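Local coordinates for mandelate racemase/muconate lactonizing enzyme, C-terminal domain protein (Paracoccus denitrificans, PDB 4DWD) that binds magnesium and probably acts as a hydro-lyase of the enolase superfamily, at residues 5-10 with 62-67; 26-31 with 96-101; 57-62 with 73-78. All blocks are in the same frame, centred on the assembly; numbering follows the deposited sequence.

All three contacts lie in the N-terminal capping domain of an enolase-superfamily chain, on one side of the molecule, with centres about 9 to 12 Å apart. Contacts 1 and 2 use neighbouring antiparallel strands, 5-14 and 24-32, of the same sheet. Contacts 1 and 3 both draw on helix 49-63 and share Phe62. Helices 71-81 and 90-110, consecutive in the chain, bring contacts 3 and 2 together where Cys98 SG packs on Ile59 CG2. Along the chain the segments of contacts 1 and 2 alternate, and both segments of contact 3 fall between those of contact 2. The sheet and three helices are thus joined within one domain, from its buried interior to its partly exposed rim.

Contact 1. Residues 5-10 with 62-67; sequences IAKVEA and FLEGQE
Ile5 and Val8, on the first strand of the antiparallel sheet in the enolase-type N-terminal domain, meet the turn that ends helix 49-63. The backbone of Ile5 is held twice. Its N donates to Gln66 O at 2.8 Å, nearly in line with that carbonyl. Its O accepts from Gly65 N at 2.8 Å, and here the donor is tilted from the carbonyl plane. Between these bonds the side chain sits against the turn, with Ile5 CB 3.5 Å from Leu63 O and CD1 reaching Leu63 CB. The CG2 branch of Val8 crosses the same Leu63 CB at 4.1 Å.

Glu64 sets off laterally to the strand, but its extended chain brings the carboxylate in, CG passing Ala6 O at 3.7 Å. The turn behind these contacts is a type II beta turn from Leu63 to Gln66, closed by Gln66 N bonding Leu63 O; Gly65 occupies a backbone conformation (phi 94°) that suits glycine. On the strand, Ala6 and Lys7 form a classic beta bulge opposite Thr31, just before Val8. Farther out, Glu67 pairs with Lys4 and packs on Lys116 of a second subunit. Glu64 and Glu67 have each been seen to bind calcium, though neither holds it here. Glu64 OE2 takes Val8 N at 2.9 Å through its anti lone pair.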
loop_
_atom_site.group_PDB
_atom_site.type_symbol
_atom_site.label_atom_id
_atom_site.label_comp_id
_atom_site.label_asym_id
_atom_site.label_seq_id
_atom_site.Cartn_x
_atom_site.Cartn_y
_atom_site.Cartn_z
ATOM N N ILE B 5 -20.408 42.974 -18.393
ATOM C CA ILE B 5 -19.029 43.441 -18.376
ATOM C C ILE B 5 -18.765 44.296 -19.616
ATOM O O ILE B 5 -19.041 43.869 -20.740
ATOM C CB ILE B 5 -18.075 42.240 -18.356
ATOM C CG1 ILE B 5 -18.280 41.419 -17.074
ATOM C CG2 ILE B 5 -16.630 42.690 -18.535
ATOM C CD1 ILE B 5 -17.711 40.016 -17.163
ATOM N N ALA B 6 -18.228 45.500 -19.413
ATOM C CA ALA B 6 -17.983 46.415 -20.524
ATOM C C ALA B 6 -16.536 46.385 -20.985
ATOM O O ALA B 6 -16.252 46.425 -22.184
ATOM C CB ALA B 6 -18.383 47.831 -20.137
ATOM N N LYS B 7 -15.621 46.309 -20.026
ATOM C CA LYS B 7 -14.209 46.466 -20.307
ATOM C C LYS B 7 -13.364 45.673 -19.309
ATOM O O LYS B 7 -13.652 45.653 -18.112
ATOM C CB LYS B 7 -13.842 47.952 -20.238
ATOM C CG LYS B 7 -12.455 48.271 -20.760
ATOM C CD LYS B 7 -12.249 49.765 -20.954
ATOM C CE LYS B 7 -10.883 50.033 -21.570
ATOM N NZ LYS B 7 -10.828 51.321 -22.313
ATOM N N VAL B 8 -12.320 45.035 -19.820
ATOM C CA VAL B 8 -11.347 44.344 -18.981
ATOM C C VAL B 8 -9.973 44.919 -19.316
ATOM O O VAL B 8 -9.543 44.883 -20.471
ATOM C CB VAL B 8 -11.361 42.814 -19.215
ATOM C CG1 VAL B 8 -10.277 42.140 -18.379
ATOM C CG2 VAL B 8 -12.728 42.215 -18.907
ATOM N N GLU B 9 -9.298 45.476 -18.313
ATOM C CA GLU B 9 -7.978 46.080 -18.504
ATOM C C GLU B 9 -6.922 45.342 -17.705
ATOM O O GLU B 9 -7.142 45.007 -16.536
ATOM C CB GLU B 9 -7.963 47.518 -18.018
ATOM C CG GLU B 9 -8.775 48.489 -18.836
ATOM C CD GLU B 9 -8.882 49.795 -18.096
ATOM O OE1 GLU B 9 -7.922 50.588 -18.127
ATOM O OE2 GLU B 9 -9.903 50.005 -17.439
ATOM N N ALA B 10 -5.771 45.129 -18.333
ATOM C CA ALA B 10 -4.618 44.500 -17.685
ATOM C C ALA B 10 -3.559 45.577 -17.447
ATOM O O ALA B 10 -3.088 46.203 -18.399
ATOM C CB ALA B 10 -4.062 43.386 -18.569
ATOM N N PHE B 62 -13.216 37.525 -24.380
ATOM C CA PHE B 62 -14.283 36.586 -24.055
ATOM C C PHE B 62 -15.235 37.123 -22.983
ATOM O O PHE B 62 -16.440 36.920 -23.064
ATOM C CB PHE B 62 -13.693 35.243 -23.622
ATOM C CG PHE B 62 -14.713 34.284 -23.082
ATOM C CD1 PHE B 62 -15.545 33.575 -23.948
ATOM C CD2 PHE B 62 -14.857 34.097 -21.704
ATOM C CE1 PHE B 62 -16.495 32.694 -23.455
ATOM C CE2 PHE B 62 -15.802 33.208 -21.207
ATOM C CZ PHE B 62 -16.625 32.513 -22.083
ATOM N N LEU B 63 -14.691 37.799 -21.974
ATOM C CA LEU B 63 -15.516 38.326 -20.887
ATOM C C LEU B 63 -16.349 39.540 -21.255
ATOM O O LEU B 63 -17.420 39.745 -20.700
ATOM C CB LEU B 63 -14.644 38.698 -19.691
ATOM C CG LEU B 63 -13.911 37.568 -18.982
ATOM C CD1 LEU B 63 -13.114 38.162 -17.828
ATOM C CD2 LEU B 63 -14.909 36.536 -18.471
ATOM N N GLU B 64 -15.834 40.362 -22.165
ATOM C CA GLU B 64 -16.526 41.603 -22.516
ATOM C C GLU B 64 -17.871 41.249 -23.164
ATOM O O GLU B 64 -17.922 40.430 -24.080
ATOM C CB GLU B 64 -15.616 42.518 -23.358
ATOM C CG GLU B 64 -14.503 43.144 -22.502
ATOM C CD GLU B 64 -13.385 43.812 -23.288
ATOM O OE1 GLU B 64 -13.393 43.742 -24.536
ATOM O OE2 GLU B 64 -12.491 44.417 -22.650
ATOM N N GLY B 65 -18.952 41.821 -22.632
ATOM C CA GLY B 65 -20.323 41.550 -23.082
ATOM C C GLY B 65 -21.051 40.471 -22.293
ATOM O O GLY B 65 -22.241 40.219 -22.514
ATOM N N GLN B 66 -20.340 39.834 -21.366
ATOM C CA GLN B 66 -20.916 38.739 -20.581
ATOM C C GLN B 66 -21.407 39.215 -19.208
ATOM O O GLN B 66 -21.104 40.326 -18.779
ATOM C CB GLN B 66 -19.900 37.602 -20.427
ATOM C CG GLN B 66 -19.492 36.956 -21.746
ATOM C CD GLN B 66 -20.656 36.275 -22.433
ATOM O OE1 GLN B 66 -21.326 35.437 -21.843
ATOM N NE2 GLN B 66 -20.887 36.621 -23.689
ATOM N N GLU B 67 -22.158 38.363 -18.523
ATOM C CA GLU B 67 -22.777 38.737 -17.254
ATOM C C GLU B 67 -21.813 38.589 -16.073
ATOM O O GLU B 67 -21.231 37.522 -15.878
ATOM C CB GLU B 67 -24.031 37.883 -17.026
ATOM C CG GLU B 67 -25.140 38.126 -18.042
ATOM C CD GLU B 67 -25.964 39.350 -17.705
ATOM O OE1 GLU B 67 -25.711 39.960 -16.644
ATOM O OE2 GLU B 67 -26.870 39.702 -18.493
#

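Contact 2. Residues 26-31 with 96-101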
loop_
_atom_site.group_PDB
_atom_site.type_symbol
_atom_site.label_atom_id
_atom_site.label_comp_id
_atom_site.label_asym_id
_atom_site.label_seq_id
_atom_site.Cartn_x
_atom_site.Cartn_y
_atom_site.Cartn_z
ATOM N N ALA B 26 0.645 43.538 -10.724
ATOM C CA ALA B 26 -0.163 43.167 -11.870
ATOM C C ALA B 26 -1.641 43.130 -11.479
ATOM O O ALA B 26 -2.084 42.260 -10.707
ATOM C CB ALA B 26 0.299 41.823 -12.411
ATOM N N PHE B 27 -2.402 44.086 -12.012
ATOM C CA PHE B 27 -3.810 44.224 -11.654
ATOM C C PHE B 27 -4.704 44.067 -12.861
ATOM O O PHE B 27 -4.281 44.300 -13.997
ATOM C CB PHE B 27 -4.073 45.577 -10.971
ATOM C CG PHE B 27 -3.290 45.774 -9.701
ATOM C CD1 PHE B 27 -3.552 44.987 -8.583
ATOM C CD2 PHE B 27 -2.281 46.738 -9.626
ATOM C CE1 PHE B 27 -2.837 45.168 -7.406
ATOM C CE2 PHE B 27 -1.551 46.916 -8.454
ATOM C CZ PHE B 27 -1.829 46.121 -7.344
ATOM N N VAL B 28 -5.936 43.647 -12.598
ATOM C CA VAL B 28 -6.977 43.607 -13.616
ATOM C C VAL B 28 -8.096 44.527 -13.144
ATOM O O VAL B 28 -8.581 44.403 -12.017
ATOM C CB VAL B 28 -7.493 42.166 -13.861
ATOM C CG1 VAL B 28 -8.678 42.171 -14.816
ATOM C CG2 VAL B 28 -6.388 41.290 -14.431
ATOM N N ARG B 29 -8.482 45.475 -13.999
ATOM C CA ARG B 29 -9.623 46.331 -13.715
ATOM C C ARG B 29 -10.749 45.957 -14.662
ATOM O O ARG B 29 -10.578 46.004 -15.881
ATOM C CB ARG B 29 -9.261 47.817 -13.849
ATOM C CG ARG B 29 -10.478 48.725 -13.669
ATOM C CD ARG B 29 -10.118 50.195 -13.556
ATOM N NE ARG B 29 -9.372 50.679 -14.706
ATOM C CZ ARG B 29 -8.616 51.775 -14.681
ATOM N NH1 ARG B 29 -8.505 52.483 -13.563
ATOM N NH2 ARG B 29 -7.959 52.156 -15.764
ATOM N N ILE B 30 -11.881 45.552 -14.095
ATOM C CA ILE B 30 -13.076 45.230 -14.892
ATOM C C ILE B 30 -14.142 46.291 -14.651
ATOM O O ILE B 30 -14.519 46.546 -13.513
ATOM C CB ILE B 30 -13.618 43.808 -14.601
ATOM C CG1 ILE B 30 -12.492 42.774 -14.770
ATOM C CG2 ILE B 30 -14.802 43.479 -15.514
ATOM C CD1 ILE B 30 -12.909 41.312 -14.684
ATOM N N THR B 31 -14.637 46.882 -15.741
ATOM C CA THR B 31 -15.666 47.907 -15.670
ATOM C C THR B 31 -16.948 47.323 -16.227
ATOM O O THR B 31 -16.949 46.725 -17.309
ATOM C CB THR B 31 -15.253 49.161 -16.454
ATOM O OG1 THR B 31 -13.965 49.587 -15.991
ATOM C CG2 THR B 31 -16.264 50.293 -16.253
ATOM N N ALA B 96 -7.208 33.855 -11.763
ATOM C CA ALA B 96 -7.427 34.301 -10.381
ATOM C C ALA B 96 -7.714 35.793 -10.335
ATOM O O ALA B 96 -8.640 36.220 -9.648
ATOM C CB ALA B 96 -6.208 33.988 -9.526
ATOM N N ALA B 97 -6.925 36.581 -11.070
ATOM C CA ALA B 97 -7.108 38.033 -11.068
ATOM C C ALA B 97 -8.508 38.410 -11.565
ATOM O O ALA B 97 -9.170 39.294 -10.995
ATOM C CB ALA B 97 -6.035 38.685 -11.930
ATOM N N CYS B 98 -8.965 37.740 -12.623
ATOM C CA CYS B 98 -10.293 38.030 -13.164
ATOM C C CYS B 98 -11.390 37.606 -12.199
ATOM O O CYS B 98 -12.382 38.311 -12.062
ATOM C CB CYS B 98 -10.486 37.382 -14.538
ATOM S SG CYS B 98 -9.398 38.067 -15.815
ATOM N N ASP B 99 -11.209 36.466 -11.526
ATOM C CA ASP B 99 -12.170 36.026 -10.525
ATOM C C ASP B 99 -12.331 37.043 -9.411
ATOM O O ASP B 99 -13.450 37.375 -9.007
ATOM C CB ASP B 99 -11.737 34.692 -9.921
ATOM C CG ASP B 99 -12.722 34.180 -8.902
ATOM O OD1 ASP B 99 -13.720 33.541 -9.299
ATOM O OD2 ASP B 99 -12.521 34.426 -7.709
ATOM N N ILE B 100 -11.207 37.559 -8.919
ATOM C CA ILE B 100 -11.245 38.508 -7.806
ATOM C C ILE B 100 -11.981 39.798 -8.252
ATOM O O ILE B 100 -12.836 40.325 -7.532
ATOM C CB ILE B 100 -9.831 38.814 -7.276
ATOM C CG1 ILE B 100 -9.211 37.572 -6.609
ATOM C CG2 ILE B 100 -9.889 39.944 -6.244
ATOM C CD1 ILE B 100 -7.703 37.674 -6.445
ATOM N N ALA B 101 -11.675 40.264 -9.463
ATOM C CA ALA B 101 -12.319 41.463 -9.993
ATOM C C ALA B 101 -13.836 41.273 -10.147
ATOM O O ALA B 101 -14.604 42.202 -9.848
ATOM C CB ALA B 101 -11.679 41.872 -11.307
#
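Val28 and Ala97 pack a strand against a helix in the alpha+beta capping domain, where helix 90-110 lies across one face of the antiparallel sheet. The axes of 26-31 and 96-101 come within 8.1 Å and make an angle of 43°. Small residues on the helix are consistent with this close approach: Ala97 and Ala101, one turn apart, present bare methyl groups to the two strand residues that point at them.

The tight part is where these two alanine methyls meet Val28 and Ile30. Val28 places CG2 on Ala97 CB at 3.6 Å, while Ile30 reaches Ala101 CB through both CG1 and CD1, the latter at 3.6 Å. In Ile30, CG1 stands anti to the carbonyl carbon (chi1 -53°) and the chain then extends, carrying CD1 forward to the helix. Packing is looser at Cys98, whose SG stays 4.3 Å from Val28 CG1 and packs instead on Ile59 of helix 49-63, while Cys98 CB meets Leu75 of helix 71-81. No hydrogen bond joins the two segments.

The other face of the strand is polar in part: Arg29 points away from the helix, is partly exposed and makes a salt bridge with Glu9. Phe27, on that face too, is buried and meets the ring of Phe336 nearly at a right angle. On the helix side of the sheet, Ile30 CD1 approaches Cys98 O at 4.0 Å.

Contact 3. Residues 57-62 with 73-78; sequences RDIAPF and VLLDRM
A Met-aromatic contact lies at the heart of this helix-helix packing in the capping domain, where the last turns of helix 49-63 meet helix 71-81. Selenomethionine Met78 sets its SE 4.2 Å from the centroid of the Phe62 ring, obliquely, 39° off the ring normal. The segment axes run roughly antiparallel at 146° and stay 11.0 Å apart, so long side chains bridge the gap.

Phe62 is the main bridge. Its first torsion swings the ring away from the backbone N and out to helix 71-81, where CE2 meets Leu74 CD2 at 3.6 Å and also nears Leu74 O. Beyond it, Arg77 crosses the ring at about a right angle, its CD 3.7 Å from Phe62 CZ; the guanidinium plane is turned 56° from that of the ring and meets CZ at its edge. Met78 bends at both chi2 and chi3, which brings its CE back toward Ile59 CG1.

On the inner side, Ile59 CG2 and Leu75 CD2 are more distant at 4.5 Å, and both residues continue onto helix 90-110, Ile59 on Ala94, Leu75 on Asp99. At the outer side Arg77 packs on Trp122 of a second subunit and Thr168 of a third. Helix 49-63 is itself kinked at Pro61 and Phe62, where the backbone N atoms lack the regular helical bond to the preceding turn. Just before the kink is a wide pi-type turn at 57-59, whose Asp58 O lies 3.5 Å from Met78 CE.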
loop_
_atom_site.group_PDB
_atom_site.type_symbol
_atom_site.label_atom_id
_atom_site.label_comp_id
_atom_site.label_asym_id
_atom_site.label_seq_id
_atom_site.Cartn_x
_atom_site.Cartn_y
_atom_site.Cartn_z
ATOM N N ARG B 57 -5.030 39.285 -24.178
ATOM C CA ARG B 57 -5.198 38.613 -25.470
ATOM C C ARG B 57 -6.271 37.534 -25.443
ATOM O O ARG B 57 -7.007 37.357 -26.416
ATOM C CB ARG B 57 -3.891 37.957 -25.918
ATOM C CG ARG B 57 -2.768 38.885 -26.340
ATOM C CD ARG B 57 -1.652 38.081 -27.005
ATOM N NE ARG B 57 -1.140 37.011 -26.139
ATOM C CZ ARG B 57 -0.258 37.198 -25.158
ATOM N NH1 ARG B 57 0.239 38.406 -24.916
ATOM N NH2 ARG B 57 0.135 36.175 -24.423
ATOM N N ASP B 58 -6.331 36.790 -24.343
ATOM C CA ASP B 58 -7.114 35.555 -24.312
ATOM C C ASP B 58 -8.426 35.670 -23.540
ATOM O O ASP B 58 -9.460 35.151 -23.986
ATOM C CB ASP B 58 -6.274 34.388 -23.783
ATOM C CG ASP B 58 -4.966 34.209 -24.537
ATOM O OD1 ASP B 58 -4.929 34.415 -25.777
ATOM O OD2 ASP B 58 -3.960 33.856 -23.897
ATOM N N ILE B 59 -8.394 36.344 -22.395
ATOM C CA ILE B 59 -9.548 36.361 -21.495
ATOM C C ILE B 59 -10.477 37.541 -21.745
ATOM O O ILE B 59 -11.690 37.358 -21.892
ATOM C CB ILE B 59 -9.105 36.303 -20.018
ATOM C CG1 ILE B 59 -8.251 35.052 -19.771
ATOM C CG2 ILE B 59 -10.307 36.327 -19.086
ATOM C CD1 ILE B 59 -7.559 35.033 -18.420
ATOM N N ALA B 60 -9.906 38.743 -21.786
ATOM C CA ALA B 60 -10.679 39.973 -21.971
ATOM C C ALA B 60 -11.693 39.918 -23.130
ATOM O O ALA B 60 -12.858 40.250 -22.914
ATOM C CB ALA B 60 -9.754 41.177 -22.102
ATOM N N PRO B 61 -11.270 39.490 -24.346
ATOM C CA PRO B 61 -12.247 39.490 -25.446
ATOM C C PRO B 61 -13.429 38.568 -25.175
ATOM O O PRO B 61 -14.524 38.813 -25.671
ATOM C CB PRO B 61 -11.445 38.973 -26.651
ATOM C CG PRO B 61 -10.016 39.178 -26.299
ATOM C CD PRO B 61 -9.917 39.110 -24.805
ATOM N N PHE B 62 -13.216 37.525 -24.380
ATOM C CA PHE B 62 -14.283 36.586 -24.055
ATOM C C PHE B 62 -15.235 37.123 -22.983
ATOM O O PHE B 62 -16.440 36.920 -23.064
ATOM C CB PHE B 62 -13.693 35.243 -23.622
ATOM C CG PHE B 62 -14.713 34.284 -23.082
ATOM C CD1 PHE B 62 -15.545 33.575 -23.948
ATOM C CD2 PHE B 62 -14.857 34.097 -21.704
ATOM C CE1 PHE B 62 -16.495 32.694 -23.455
ATOM C CE2 PHE B 62 -15.802 33.208 -21.207
ATOM C CZ PHE B 62 -16.625 32.513 -22.083
ATOM N N VAL B 73 -18.953 29.958 -14.429
ATOM C CA VAL B 73 -19.080 29.356 -15.753
ATOM C C VAL B 73 -18.118 30.043 -16.732
ATOM O O VAL B 73 -17.430 29.380 -17.502
ATOM C CB VAL B 73 -20.524 29.413 -16.274
ATOM C CG1 VAL B 73 -20.619 28.872 -17.696
ATOM C CG2 VAL B 73 -21.437 28.628 -15.358
ATOM N N LEU B 74 -18.051 31.374 -16.690
ATOM C CA LEU B 74 -17.163 32.084 -17.618
ATOM C C LEU B 74 -15.707 31.696 -17.421
ATOM O O LEU B 74 -15.005 31.404 -18.388
ATOM C CB LEU B 74 -17.302 33.599 -17.464
ATOM C CG LEU B 74 -18.635 34.197 -17.885
ATOM C CD1 LEU B 74 -18.776 35.617 -17.350
ATOM C CD2 LEU B 74 -18.766 34.170 -19.405
ATOM N N LEU B 75 -15.251 31.690 -16.175
ATOM C CA LEU B 75 -13.836 31.440 -15.920
ATOM C C LEU B 75 -13.459 29.961 -15.969
ATOM O O LEU B 75 -12.332 29.627 -16.304
ATOM C CB LEU B 75 -13.364 32.126 -14.636
ATOM C CG LEU B 75 -13.462 33.656 -14.726
ATOM C CD1 LEU B 75 -13.103 34.210 -13.362
ATOM C CD2 LEU B 75 -12.562 34.245 -15.812
ATOM N N ASP B 76 -14.402 29.065 -15.680
ATOM C CA ASP B 76 -14.110 27.645 -15.879
ATOM C C ASP B 76 -14.088 27.301 -17.366
ATOM O O ASP B 76 -13.283 26.461 -17.793
ATOM C CB ASP B 76 -15.085 26.744 -15.101
ATOM C CG ASP B 76 -14.907 26.851 -13.596
ATOM O OD1 ASP B 76 -13.982 27.563 -13.132
ATOM O OD2 ASP B 76 -15.697 26.210 -12.874
ATOM N N ARG B 77 -14.944 27.953 -18.164
ATOM C CA ARG B 77 -14.821 27.821 -19.621
ATOM C C ARG B 77 -13.446 28.316 -20.075
ATOM O O ARG B 77 -12.783 27.656 -20.865
ATOM C CB ARG B 77 -15.935 28.546 -20.379
ATOM C CG ARG B 77 -15.978 28.172 -21.856
ATOM C CD ARG B 77 -17.108 28.860 -22.604
ATOM N NE ARG B 77 -18.403 28.732 -21.934
ATOM C CZ ARG B 77 -19.206 27.670 -21.998
ATOM N NH1 ARG B 77 -20.365 27.690 -21.350
ATOM N NH2 ARG B 77 -18.863 26.589 -22.695
HETATM N N MSE B 78 -13.009 29.463 -19.553
HETATM C CA MSE B 78 -11.705 30.021 -19.932
HETATM C C MSE B 78 -10.582 29.105 -19.511
HETATM O O MSE B 78 -9.610 28.928 -20.245
HETATM C CB MSE B 78 -11.452 31.399 -19.324
HETATM C CG MSE B 78 -12.138 32.546 -20.044
HETATM SE SE MSE B 78 -11.627 32.677 -21.938
HETATM C CE MSE B 78 -9.741 32.227 -22.005
#